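Local structure of PfkB (Polaromonas sp. JS666, 4DU5) at residues V289-I292 / S293-D297. The protein belongs to the pfkB family of carbohydrate kinases and probably transfers a phosphate group from ATP to a sugar or related substrate. Sequence-based numbering, arbitrary orientation.
Sequences VGVI and SALLD
Ser293 turns its side chain back on the helix that carries it and meets the carbonyl of Val289, one turn earlier. Its CB passes 3.3 Å from Val289 O, and chi1 of 65° sets OG between the backbone N and the carbonyl carbon, where the hydroxyl donates to that same oxygen at 2.8 Å (OG to Val289 O). Val289 O thus takes two bonds, the second from Ser293 N at 3.1 Å, while OG also lies 3.3 Å from Gly290 O. Beyond the helix, OG is hydrogen-bonded to Arg307 of helix 301-316, whose guanidinium also forms a salt bridge with Asp297. An alanine here would keep the backbone bond, but Val289 O would probably be left with one donor in place of two, and Arg307 without its hydroxyl partner.

In each of two apolar pairs, residues four apart lie side by side and point the same way. In Ile292, chi1 of -69° sets CG1 beside the backbone N and leaves CG2 anti to it, 3.8 Å from Leu296 CD2; Val291 CG2 meets Leu295 CD2 at 3.9 Å. Ile292 and Leu296 pack on His155 of strand 153-159 in the central sheet, whereas Leu295 meets helix 301-316. The buried serine hydroxyl, satisfied by a backbone carbonyl and an arginine, adds a polar tie to that helix.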
# COMPACT_ATOMS: atom_id res chain seq x y z
N VAL A 289 -14.84 19.19 -16.87
CA VAL A 289 -13.72 19.82 -17.60
C VAL A 289 -14.25 20.59 -18.80
O VAL A 289 -13.86 21.70 -19.06
CB VAL A 289 -12.66 18.82 -18.05
CG1 VAL A 289 -11.55 19.55 -18.78
CG2 VAL A 289 -12.06 18.09 -16.84
N GLY A 290 -15.21 20.00 -19.51
CA GLY A 290 -15.86 20.69 -20.62
C GLY A 290 -16.58 21.97 -20.25
O GLY A 290 -16.35 23.03 -20.87
N VAL A 291 -17.45 21.92 -19.22
CA VAL A 291 -18.28 23.10 -19.00
C VAL A 291 -17.56 24.17 -18.27
O VAL A 291 -17.83 25.35 -18.50
CB VAL A 291 -19.71 22.79 -18.43
CG1 VAL A 291 -19.90 21.31 -18.31
CG2 VAL A 291 -20.00 23.50 -17.11
N ILE A 292 -16.59 23.78 -17.43
CA ILE A 292 -15.77 24.74 -16.68
C ILE A 292 -14.82 25.49 -17.62
O ILE A 292 -14.76 26.73 -17.59
CB ILE A 292 -15.00 24.03 -15.53
CG1 ILE A 292 -15.99 23.58 -14.44
CG2 ILE A 292 -13.83 24.91 -14.94
CD1 ILE A 292 -15.30 23.06 -13.22
N SER A 293 -14.14 24.77 -18.49
CA SER A 293 -13.23 25.45 -19.39
C SER A 293 -13.95 26.39 -20.35
O SER A 293 -13.48 27.48 -20.62
CB SER A 293 -12.33 24.46 -20.12
OG SER A 293 -13.10 23.62 -20.96
N ALA A 294 -15.10 26.00 -20.89
CA ALA A 294 -15.79 26.89 -21.84
C ALA A 294 -16.22 28.23 -21.19
O ALA A 294 -15.97 29.31 -21.75
CB ALA A 294 -16.96 26.18 -22.49
N LEU A 295 -16.83 28.17 -20.01
CA LEU A 295 -17.32 29.37 -19.32
C LEU A 295 -16.15 30.29 -18.94
O LEU A 295 -16.27 31.51 -18.93
CB LEU A 295 -18.06 28.96 -18.06
CG LEU A 295 -19.57 28.73 -17.87
CD1 LEU A 295 -20.37 28.79 -19.14
CD2 LEU A 295 -19.75 27.37 -17.17
N LEU A 296 -15.02 29.70 -18.62
CA LEU A 296 -13.87 30.49 -18.28
C LEU A 296 -13.20 31.02 -19.54
O LEU A 296 -12.54 32.04 -19.51
CB LEU A 296 -12.90 29.67 -17.41
CG LEU A 296 -12.77 29.87 -15.88
CD1 LEU A 296 -13.77 30.82 -15.26
CD2 LEU A 296 -12.78 28.55 -15.15
N ASP A 297 -13.41 30.31 -20.65
CA ASP A 297 -12.95 30.68 -21.99
C ASP A 297 -13.81 31.81 -22.57
O ASP A 297 -13.53 32.30 -23.67
CB ASP A 297 -13.04 29.47 -22.94
CG ASP A 297 -11.81 28.51 -22.87
OD1 ASP A 297 -10.86 28.68 -22.07
OD2 ASP A 297 -11.78 27.54 -23.66